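Local coordinates for protein alkaline phosphatase (Antarctic bacterium, PDB 2W5V) that probably hydrolyses phosphate monoesters at alkaline pH, using a bound pair of zinc ions and one magnesium ion, at residues 41-45 / 254-259; 72-76 / 96-100; 88-92 / 136-141; 91-95 / 111-115. The protein carries 1 engineered substitution. All blocks are in the same frame, centred on the assembly; numbering follows the deposited sequence.

Contact 1 of 4, residues 41-45 / 254-259; sequences ISDGA and EGSQID. With MG (magnesium ion), chain I; ZN (zinc ion), chain H; ZN (zinc ion), chain G.
Glu254 and Ile41 face each other on adjacent parallel strands, and Glu254 opens the metal-binding end of this contact. Its CG lies anti to the backbone N (chi1 -178°) and the chain runs on extended, which carries OE2 to the magnesium ion at 2.1 Å. Asp43 OD2 binds the same ion, and the two carboxylate oxygens, Asp43 OD2 and Glu254 OE2, sit 3.1 Å apart, a closeness that the shared cation probably makes tolerable. At Gly255 the strands are tied twice: its N donates to Ile41 O, and its O accepts from Asp43 N at 3.2 Å. Ser256 OG holds the other oxygen of Glu254, OE1, at 2.6 Å from above the carboxylate plane, and a water ligand of the magnesium bonds to it too. A side chain on Gly255 would be crowded by Ile258 CD1, which instead packs on Ser42 CB, while Ile258 CG2 meets Ala45 CB. At the start of helix 258-263, Asp259 lies beside Asp43 and points the same way, their carboxylate planes 36° apart. Asp43 OD1 binds one zinc ion at 2.0 Å, whereas both oxygens of Asp259 take the other. Gly44, at positive phi in a type II turn, leaves room for Asp259 CA, which a CB there would strike. Thr137 completes the protein ligands of the magnesium, Asp301 and His302 join Asp43 on its zinc, and His263 and His337 join Asp259. Metal ligands set at the C-terminal ends of neighbouring parallel strands, with Asp43 bridging magnesium and zinc, are the hallmark of the three-metal alkaline phosphatase active site.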
loop_
_atom_site.group_PDB
_atom_site.type_symbol
_atom_site.label_atom_id
_atom_site.label_comp_id
_atom_site.label_asym_id
_atom_site.label_seq_id
_atom_site.Cartn_x
_atom_site.Cartn_y
_atom_site.Cartn_z
ATOM N N ILE B 41 5.261 -15.208 1.918
ATOM C CA ILE B 41 4.582 -14.446 2.943
ATOM C C ILE B 41 5.618 -13.759 3.816
ATOM O O ILE B 41 6.468 -14.412 4.425
ATOM C CB ILE B 41 3.716 -15.359 3.829
ATOM C CG1 ILE B 41 2.630 -16.044 2.996
ATOM C CG2 ILE B 41 3.106 -14.572 4.981
ATOM C CD1 ILE B 41 1.789 -17.037 3.795
ATOM N N SER B 42 5.544 -12.438 3.864
ATOM C CA SER B 42 6.378 -11.656 4.763
ATOM C C SER B 42 5.537 -11.358 5.993
ATOM O O SER B 42 4.626 -10.523 5.947
ATOM C CB SER B 42 6.794 -10.348 4.090
ATOM O OG SER B 42 5.685 -9.741 3.440
ATOM N N ASP B 43 5.830 -12.041 7.090
ATOM C CA ASP B 43 5.022 -11.882 8.288
ATOM C C ASP B 43 5.228 -10.500 8.904
ATOM O O ASP B 43 6.346 -10.128 9.247
ATOM C CB ASP B 43 5.331 -12.980 9.312
ATOM C CG ASP B 43 4.221 -13.134 10.332
ATOM O OD1 ASP B 43 3.793 -12.100 10.877
ATOM O OD2 ASP B 43 3.752 -14.268 10.565
ATOM N N GLY B 44 4.142 -9.741 9.022
ATOM C CA GLY B 44 4.178 -8.455 9.688
ATOM C C GLY B 44 4.623 -7.288 8.822
ATOM O O GLY B 44 4.839 -6.190 9.336
ATOM N N ALA B 45 4.746 -7.505 7.514
ATOM C CA ALA B 45 5.219 -6.441 6.620
ATOM C C ALA B 45 4.088 -5.613 5.997
ATOM O O ALA B 45 3.409 -6.065 5.075
ATOM C CB ALA B 45 6.116 -7.021 5.521
ATOM N N GLU B 254 8.179 -18.404 3.956
ATOM C CA GLU B 254 7.872 -17.289 4.835
ATOM C C GLU B 254 9.118 -16.574 5.326
ATOM O O GLU B 254 10.041 -17.209 5.839
ATOM C CB GLU B 254 7.067 -17.762 6.045
ATOM C CG GLU B 254 6.680 -16.613 6.956
ATOM C CD GLU B 254 6.290 -17.053 8.345
ATOM O OE1 GLU B 254 6.649 -18.177 8.750
ATOM O OE2 GLU B 254 5.634 -16.256 9.039
ATOM N N GLY B 255 9.141 -15.253 5.160
ATOM C CA GLY B 255 10.087 -14.414 5.876
ATOM C C GLY B 255 9.492 -14.164 7.252
ATOM O O GLY B 255 8.819 -13.157 7.485
ATOM N N SER B 256 9.742 -15.095 8.166
ATOM C CA SER B 256 9.011 -15.173 9.430
ATOM C C SER B 256 9.339 -14.063 10.428
ATOM O O SER B 256 8.486 -13.672 11.239
ATOM C CB SER B 256 9.290 -16.526 10.099
ATOM O OG SER B 256 9.109 -17.605 9.193
ATOM N N GLN B 257 10.573 -13.570 10.393
ATOM C CA GLN B 257 11.068 -12.754 11.501
ATOM C C GLN B 257 10.921 -11.252 11.310
ATOM O O GLN B 257 11.291 -10.470 12.191
ATOM C CB GLN B 257 12.510 -13.127 11.857
ATOM C CG GLN B 257 12.658 -14.592 12.239
ATOM C CD GLN B 257 14.003 -14.913 12.845
ATOM O OE1 GLN B 257 14.644 -14.056 13.455
ATOM N NE2 GLN B 257 14.443 -16.154 12.680
ATOM N N ILE B 258 10.370 -10.844 10.169
ATOM C CA ILE B 258 10.051 -9.443 9.974
ATOM C C ILE B 258 9.110 -8.996 11.096
ATOM O O ILE B 258 9.240 -7.899 11.649
ATOM C CB ILE B 258 9.397 -9.206 8.604
ATOM C CG1 ILE B 258 10.365 -9.616 7.482
ATOM C CG2 ILE B 258 8.990 -7.742 8.463
ATOM C CD1 ILE B 258 9.683 -9.927 6.145
ATOM N N ASP B 259 8.172 -9.867 11.437
ATOM C CA ASP B 259 7.204 -9.616 12.503
ATOM C C ASP B 259 7.903 -9.366 13.848
ATOM O O ASP B 259 7.524 -8.480 14.610
ATOM C CB ASP B 259 6.265 -10.827 12.598
ATOM C CG ASP B 259 5.211 -10.681 13.686
ATOM O OD1 ASP B 259 4.467 -9.687 13.679
ATOM O OD2 ASP B 259 5.117 -11.576 14.543
HETATM MG MG MG I . 4.703 -16.100 10.914
HETATM ZN ZN ZN H . 1.938 -12.489 11.535
HETATM ZN ZN ZN G . 3.231 -10.863 15.604
HETATM O O HOH W 1 7.305 -5.782 11.060
HETATM O O HOH W 2 5.547 -18.191 11.304
HETATM O O HOH W 3 6.341 -15.023 11.906
HETATM O O HOH W 4 3.303 -12.882 17.204
HETATM O O HOH W 5 3.718 -16.326 12.987
#

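Contact 2 of 4, residues 72-76 / 96-100; sequences IKTSS and KTYNA
With CG anti to its carbonyl carbon (chi1 -65°) and a bend at chi2 (-81°), the chain of Lys96 turns out of its initial course, and nearly extended torsions beyond deliver NZ to the backbone of Ser75. Lys96 NZ donates to Ser75 O at 2.8 Å, in the carbonyl plane and with a C=O...N angle of 150°. The methylenes before it follow the same carbonyl, with Lys96 CD 3.2 Å from Ser75 O, so the aliphatic part of the chain lies alongside the peptide that its ammonium grips. Lys96 NZ also lies 3.4 Å from Lys73 O. The charge has a second mate in Glu359, by a salt bridge, and Asn360 OD1 accepts another bond. With an alanine at Lys96, Glu359 would probably lose its ion-pair partner and Ser75 O this donor. Farther along, Ser76 CB touches both Thr97 O, at 3.1 Å, and Asn99 OD1, at 3.3 Å; the Ser76 hydroxyl is taken up by Glu79, and the Asn99 amide is fixed by Ser86, Asp83 and Val81. Tyr55 of the second subunit bonds to Ser75 OG and makes a cation-pi contact with Lys73, which brings this edge to the dimer interface. The contact thus joins the end of strand 68-73 to the loop after helix 86-93, with edge strand 356-359 alongside and helix 86-93 packed against Ile72 and Ser76.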
loop_
_atom_site.group_PDB
_atom_site.type_symbol
_atom_site.label_atom_id
_atom_site.label_comp_id
_atom_site.label_asym_id
_atom_site.label_seq_id
_atom_site.Cartn_x
_atom_site.Cartn_y
_atom_site.Cartn_z
ATOM N N ILE B 72 -5.251 -6.465 0.394
ATOM C CA ILE B 72 -6.137 -7.304 1.206
ATOM C C ILE B 72 -6.503 -6.703 2.553
ATOM O O ILE B 72 -5.695 -6.023 3.201
ATOM C CB ILE B 72 -5.562 -8.728 1.445
ATOM C CG1 ILE B 72 -4.127 -8.667 1.987
ATOM C CG2 ILE B 72 -5.598 -9.524 0.165
ATOM C CD1 ILE B 72 -3.574 -10.064 2.399
ATOM N N LYS B 73 -7.736 -6.976 2.971
ATOM C CA LYS B 73 -8.211 -6.603 4.286
ATOM C C LYS B 73 -8.014 -7.812 5.190
ATOM O O LYS B 73 -8.410 -8.921 4.831
ATOM C CB LYS B 73 -9.688 -6.210 4.221
ATOM C CG LYS B 73 -10.202 -5.681 5.556
ATOM C CD LYS B 73 -11.622 -5.149 5.473
ATOM C CE LYS B 73 -12.099 -4.730 6.865
ATOM N NZ LYS B 73 -13.505 -4.255 6.822
ATOM N N THR B 74 -7.400 -7.608 6.355
ATOM C CA THR B 74 -6.859 -8.742 7.107
ATOM C C THR B 74 -7.596 -9.140 8.387
ATOM O O THR B 74 -7.147 -10.056 9.087
ATOM C CB THR B 74 -5.400 -8.479 7.502
ATOM O OG1 THR B 74 -5.352 -7.312 8.340
ATOM C CG2 THR B 74 -4.528 -8.261 6.255
ATOM N N SER B 75 -8.695 -8.469 8.716
ATOM C CA SER B 75 -9.397 -8.772 9.976
ATOM C C SER B 75 -9.852 -10.231 10.044
ATOM O O SER B 75 -10.173 -10.838 9.021
ATOM C CB SER B 75 -10.594 -7.834 10.193
ATOM O OG SER B 75 -10.182 -6.479 10.309
ATOM N N SER B 76 -9.873 -10.788 11.254
ATOM C CA SER B 76 -10.294 -12.172 11.468
ATOM C C SER B 76 -11.810 -12.235 11.614
ATOM O O SER B 76 -12.502 -11.230 11.426
ATOM C CB SER B 76 -9.624 -12.743 12.718
ATOM O OG SER B 76 -10.280 -12.275 13.888
ATOM N N LYS B 96 -12.438 -16.885 6.931
ATOM C CA LYS B 96 -12.163 -16.042 8.085
ATOM C C LYS B 96 -12.358 -16.901 9.329
ATOM O O LYS B 96 -13.358 -17.610 9.452
ATOM C CB LYS B 96 -13.148 -14.874 8.144
ATOM C CG LYS B 96 -13.046 -13.889 6.990
ATOM C CD LYS B 96 -11.910 -12.894 7.213
ATOM C CE LYS B 96 -12.077 -11.659 6.335
ATOM N NZ LYS B 96 -10.837 -10.804 6.349
ATOM N N THR B 97 -11.414 -16.830 10.256
ATOM C CA THR B 97 -11.501 -17.619 11.479
ATOM C C THR B 97 -10.960 -16.808 12.651
ATOM O O THR B 97 -10.536 -15.663 12.461
ATOM C CB THR B 97 -10.776 -18.977 11.322
ATOM O OG1 THR B 97 -11.037 -19.798 12.469
ATOM C CG2 THR B 97 -9.266 -18.791 11.142
ATOM N N TYR B 98 -10.992 -17.385 13.854
ATOM C CA TYR B 98 -10.658 -16.658 15.079
ATOM C C TYR B 98 -9.145 -16.572 15.297
ATOM O O TYR B 98 -8.420 -17.486 14.914
ATOM C CB TYR B 98 -11.366 -17.284 16.299
ATOM C CG TYR B 98 -11.018 -18.751 16.594
ATOM C CD1 TYR B 98 -9.892 -19.078 17.341
ATOM C CD2 TYR B 98 -11.826 -19.791 16.144
ATOM C CE1 TYR B 98 -9.565 -20.390 17.616
ATOM C CE2 TYR B 98 -11.507 -21.119 16.421
ATOM C CZ TYR B 98 -10.373 -21.410 17.160
ATOM O OH TYR B 98 -10.032 -22.719 17.452
ATOM N N ASN B 99 -8.661 -15.475 15.881
ATOM C CA ASN B 99 -7.231 -15.392 16.200
ATOM C C ASN B 99 -6.801 -16.618 16.994
ATOM O O ASN B 99 -7.476 -17.006 17.953
ATOM C CB ASN B 99 -6.875 -14.115 16.979
ATOM C CG ASN B 99 -6.890 -12.863 16.096
ATOM O OD1 ASN B 99 -7.125 -12.944 14.886
ATOM N ND2 ASN B 99 -6.627 -11.702 16.704
ATOM N N ALA B 100 -5.681 -17.206 16.576
ATOM C CA ALA B 100 -5.089 -18.405 17.177
ATOM C C ALA B 100 -5.489 -19.705 16.473
ATOM O O ALA B 100 -4.876 -20.745 16.694
ATOM C CB ALA B 100 -5.371 -18.491 18.684
#

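Contact 3 of 4, residues 88-92 / 136-141; sequences ATAFS and ATPASF. With MG (magnesium ion), chain I.
Helix 86-93 passes closely by segment 136-141, with CA atoms 5.4 Å apart at Ala88 and Thr137 and 5.3 Å at Thr89 and Ser140. Small residues allow this approach: Ala88 CB rests against Ser140, 3.6 Å from its CB, and touches Thr137 CG2. Ser140 OG turns back to Ala136 O, which also receives Ser140 N from the opposite face of its plane. Ser92 OG crosses to Ser140 O at 2.8 Å, meeting it from above the carbonyl plane. Its CB meanwhile makes a CH-pi contact, 3.6 Å from the centroid of the Phe141 ring and 10° off its normal. The two helices flank the central sheet of the alkaline phosphatase fold, and Thr137 OG1 from this layer binds the magnesium ion at 2.2 Å, beside Asp43 and Glu254. With chi1 at -74°, Phe141 has CG anti to its carbonyl carbon and lays one ring face against Ser92 CB, while CZ also reaches Phe91 CB at 4.1 Å. Leu39, Ile41, Phe250 and Met252 on the sheet meet the same ring. A serine at Phe141 would probably open a gap between helix 86-93 and the sheet, leaving Ser92 CB without its CH-pi partner.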
loop_
_atom_site.group_PDB
_atom_site.type_symbol
_atom_site.label_atom_id
_atom_site.label_comp_id
_atom_site.label_asym_id
_atom_site.label_seq_id
_atom_site.Cartn_x
_atom_site.Cartn_y
_atom_site.Cartn_z
ATOM N N ALA B 88 -2.900 -16.547 8.405
ATOM C CA ALA B 88 -2.370 -17.562 7.509
ATOM C C ALA B 88 -3.456 -18.558 7.108
ATOM O O ALA B 88 -3.460 -19.062 5.984
ATOM C CB ALA B 88 -1.214 -18.297 8.165
ATOM N N THR B 89 -4.361 -18.858 8.036
ATOM C CA THR B 89 -5.447 -19.797 7.741
ATOM C C THR B 89 -6.386 -19.194 6.669
ATOM O O THR B 89 -6.966 -19.922 5.858
ATOM C CB THR B 89 -6.232 -20.192 9.021
ATOM O OG1 THR B 89 -5.359 -20.891 9.926
ATOM C CG2 THR B 89 -7.405 -21.116 8.673
ATOM N N ALA B 90 -6.519 -17.869 6.652
ATOM C CA ALA B 90 -7.282 -17.218 5.586
ATOM C C ALA B 90 -6.696 -17.600 4.225
ATOM O O ALA B 90 -7.430 -17.955 3.302
ATOM C CB ALA B 90 -7.282 -15.705 5.761
ATOM N N PHE B 91 -5.368 -17.529 4.115
ATOM C CA PHE B 91 -4.659 -17.871 2.877
ATOM C C PHE B 91 -4.702 -19.372 2.579
ATOM O O PHE B 91 -4.914 -19.791 1.440
ATOM C CB PHE B 91 -3.185 -17.473 2.950
ATOM C CG PHE B 91 -2.937 -16.004 3.182
ATOM C CD1 PHE B 91 -3.868 -15.043 2.821
ATOM C CD2 PHE B 91 -1.729 -15.589 3.728
ATOM C CE1 PHE B 91 -3.606 -13.685 3.025
ATOM C CE2 PHE B 91 -1.464 -14.241 3.931
ATOM C CZ PHE B 91 -2.401 -13.287 3.577
ATOM N N SER B 92 -4.466 -20.186 3.601
ATOM C CA SER B 92 -4.310 -21.618 3.367
ATOM C C SER B 92 -5.633 -22.349 3.179
ATOM O O SER B 92 -5.674 -23.360 2.483
ATOM C CB SER B 92 -3.523 -22.274 4.503
ATOM O OG SER B 92 -4.289 -22.283 5.696
ATOM N N ALA B 136 2.910 -20.377 13.666
ATOM C CA ALA B 136 1.557 -20.221 13.142
ATOM C C ALA B 136 1.469 -20.217 11.612
ATOM O O ALA B 136 0.579 -20.849 11.040
ATOM C CB ALA B 136 0.901 -18.954 13.720
ATOM N N THR B 137 2.377 -19.504 10.946
ATOM C CA THR B 137 2.286 -19.362 9.494
ATOM C C THR B 137 2.487 -20.686 8.722
ATOM O O THR B 137 1.598 -21.094 7.962
ATOM C CB THR B 137 3.233 -18.258 8.958
ATOM O OG1 THR B 137 3.110 -17.097 9.779
ATOM C CG2 THR B 137 2.866 -17.888 7.527
ATOM N N PRO B 138 3.644 -21.357 8.911
ATOM C CA PRO B 138 3.836 -22.652 8.243
ATOM C C PRO B 138 2.766 -23.635 8.693
ATOM O O PRO B 138 2.243 -24.384 7.878
ATOM C CB PRO B 138 5.199 -23.150 8.765
ATOM C CG PRO B 138 5.790 -22.071 9.532
ATOM C CD PRO B 138 4.768 -20.998 9.791
ATOM N N ALA B 139 2.441 -23.629 9.981
ATOM C CA ALA B 139 1.535 -24.634 10.539
ATOM C C ALA B 139 0.181 -24.607 9.840
ATOM O O ALA B 139 -0.422 -25.651 9.581
ATOM C CB ALA B 139 1.351 -24.418 12.027
ATOM N N SER B 140 -0.297 -23.405 9.546
ATOM C CA SER B 140 -1.602 -23.254 8.921
ATOM C C SER B 140 -1.675 -23.942 7.562
ATOM O O SER B 140 -2.766 -24.196 7.057
ATOM C CB SER B 140 -1.971 -21.774 8.772
ATOM O OG SER B 140 -2.116 -21.162 10.040
ATOM N N PHE B 141 -0.525 -24.253 6.972
ATOM C CA PHE B 141 -0.518 -24.903 5.665
ATOM C C PHE B 141 -0.457 -26.443 5.714
ATOM O O PHE B 141 -0.609 -27.097 4.687
ATOM C CB PHE B 141 0.591 -24.325 4.777
ATOM C CG PHE B 141 0.277 -22.942 4.265
ATOM C CD1 PHE B 141 0.448 -21.835 5.082
ATOM C CD2 PHE B 141 -0.238 -22.757 2.990
ATOM C CE1 PHE B 141 0.132 -20.561 4.634
ATOM C CE2 PHE B 141 -0.553 -21.474 2.533
ATOM C CZ PHE B 141 -0.368 -20.381 3.357
HETATM MG MG MG I . 4.703 -16.100 10.914
HETATM O O HOH W 2 5.547 -18.191 11.304
HETATM O O HOH W 3 6.341 -15.023 11.906
HETATM O O HOH W 5 3.718 -16.326 12.987
#

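Contact 4 of 4, residues 91-95 / 111-115; sequences FSCGI and VKSIV
Ser92 O and Ile114 N form the tight centre of the contact, a 2.7 Å hydrogen bond in which Ile114 N lies almost in line with the Ser92 C=O bond (169°), though the N-H...O angle is only 149°. Ser113 CA comes up to the same oxygen at 3.3 Å in a CA-H...O contact, and CB and CG2 of Ile114 lie close by, so the carbonyl near the end of helix 86-93 is enclosed by the start of helix 114-120. Ser113 is the N-cap of that second helix. Beside this polar pair, Cys93 SG packs against Ser113 CB at 3.8 Å; the sulfur is set anti to its own carbonyl carbon, chi1 -62°, which lays it next to the capping residue. Cys93 CB, in turn, meets the two methyls of Val111. The other side is more open to solvent, with Ile95, Val111 and Lys112 partly exposed. There Ile95 and Val111 slide past each other in opposite directions, touching only through Ile95 CD1 and Val111 CG1 at 3.7 Å, and Lys112 points away, its ammonium bonded to Gln375 O. One short main-chain bond and an apolar patch of Cys93, Ile95 and Val111 together join the end of helix 86-93 to the start of helix 114-120, the carbonyl of one helix supplying an acceptor to the first turn of the next.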
loop_
_atom_site.group_PDB
_atom_site.type_symbol
_atom_site.label_atom_id
_atom_site.label_comp_id
_atom_site.label_asym_id
_atom_site.label_seq_id
_atom_site.Cartn_x
_atom_site.Cartn_y
_atom_site.Cartn_z
ATOM N N PHE B 91 -5.368 -17.529 4.115
ATOM C CA PHE B 91 -4.659 -17.871 2.877
ATOM C C PHE B 91 -4.702 -19.372 2.579
ATOM O O PHE B 91 -4.914 -19.791 1.440
ATOM C CB PHE B 91 -3.185 -17.473 2.950
ATOM C CG PHE B 91 -2.937 -16.004 3.182
ATOM C CD1 PHE B 91 -3.868 -15.043 2.821
ATOM C CD2 PHE B 91 -1.729 -15.589 3.728
ATOM C CE1 PHE B 91 -3.606 -13.685 3.025
ATOM C CE2 PHE B 91 -1.464 -14.241 3.931
ATOM C CZ PHE B 91 -2.401 -13.287 3.577
ATOM N N SER B 92 -4.466 -20.186 3.601
ATOM C CA SER B 92 -4.310 -21.618 3.367
ATOM C C SER B 92 -5.633 -22.349 3.179
ATOM O O SER B 92 -5.674 -23.360 2.483
ATOM C CB SER B 92 -3.523 -22.274 4.503
ATOM O OG SER B 92 -4.289 -22.283 5.696
ATOM N N CYS B 93 -6.700 -21.851 3.807
ATOM C CA CYS B 93 -7.984 -22.557 3.825
ATOM C C CYS B 93 -9.152 -21.770 3.234
ATOM O O CYS B 93 -10.187 -22.347 2.912
ATOM C CB CYS B 93 -8.334 -23.006 5.245
ATOM S SG CYS B 93 -7.133 -24.184 5.925
ATOM N N GLY B 94 -8.990 -20.457 3.102
ATOM C CA GLY B 94 -9.994 -19.648 2.432
ATOM C C GLY B 94 -11.186 -19.225 3.276
ATOM O O GLY B 94 -12.235 -18.860 2.737
ATOM N N ILE B 95 -11.029 -19.261 4.596
ATOM C CA ILE B 95 -12.082 -18.814 5.500
ATOM C C ILE B 95 -11.557 -17.783 6.494
ATOM O O ILE B 95 -10.379 -17.801 6.846
ATOM C CB ILE B 95 -12.646 -19.985 6.311
ATOM C CG1 ILE B 95 -11.514 -20.654 7.097
ATOM C CG2 ILE B 95 -13.341 -20.977 5.389
ATOM C CD1 ILE B 95 -11.985 -21.375 8.303
ATOM N N VAL B 111 -10.890 -27.511 8.299
ATOM C CA VAL B 111 -11.315 -27.157 6.962
ATOM C C VAL B 111 -10.206 -27.572 5.992
ATOM O O VAL B 111 -9.024 -27.548 6.345
ATOM C CB VAL B 111 -11.665 -25.644 6.871
ATOM C CG1 VAL B 111 -10.708 -24.826 7.707
ATOM C CG2 VAL B 111 -11.654 -25.164 5.439
ATOM N N LYS B 112 -10.593 -27.982 4.787
ATOM C CA LYS B 112 -9.632 -28.445 3.785
ATOM C C LYS B 112 -8.716 -27.317 3.310
ATOM O O LYS B 112 -9.189 -26.257 2.912
ATOM C CB LYS B 112 -10.376 -29.030 2.590
ATOM C CG LYS B 112 -9.493 -29.726 1.568
ATOM C CD LYS B 112 -10.374 -30.384 0.518
ATOM C CE LYS B 112 -9.582 -31.228 -0.468
ATOM N NZ LYS B 112 -10.492 -31.793 -1.514
ATOM N N SER B 113 -7.409 -27.567 3.332
ATOM C CA SER B 113 -6.411 -26.555 2.968
ATOM C C SER B 113 -5.949 -26.663 1.517
ATOM O O SER B 113 -6.200 -27.664 0.840
ATOM C CB SER B 113 -5.190 -26.681 3.879
ATOM O OG SER B 113 -4.327 -27.701 3.404
ATOM N N ILE B 114 -5.246 -25.634 1.052
ATOM C CA ILE B 114 -4.730 -25.619 -0.313
ATOM C C ILE B 114 -3.673 -26.714 -0.511
ATOM O O ILE B 114 -3.541 -27.274 -1.600
ATOM C CB ILE B 114 -4.157 -24.225 -0.686
ATOM C CG1 ILE B 114 -3.937 -24.116 -2.203
ATOM C CG2 ILE B 114 -2.889 -23.969 0.081
ATOM C CD1 ILE B 114 -5.218 -24.238 -3.025
ATOM N N VAL B 115 -2.923 -27.027 0.541
ATOM C CA VAL B 115 -1.965 -28.131 0.473
ATOM C C VAL B 115 -2.675 -29.484 0.305
ATOM O O VAL B 115 -2.212 -30.345 -0.448
ATOM C CB VAL B 115 -1.035 -28.150 1.711
ATOM C CG1 VAL B 115 -0.251 -29.452 1.800
ATOM C CG2 VAL B 115 -0.084 -26.952 1.676
#

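Contact 1 lies deepest, about 6 Å from the chain centre, where strands 36-42 and 249-255 run side by side in the ten-stranded mixed sheet. The segments of the other three contacts all fall between its two in sequence, so the long excursion from 45 to 254 returns to close the metal site. Contacts 3 and 4 share Phe91 and Ser92 of helix 86-93, with centres about 8 Å apart; contact 3 reaches the magnesium ion of contact 1 through Thr137. Contact 2, about 16 Å from contact 1 between centres, joins the sheet through strand 68-73. Phe91 packs on Ile41 and Ile72, so helix 86-93 bears on both strand 36-42 and strand 68-73.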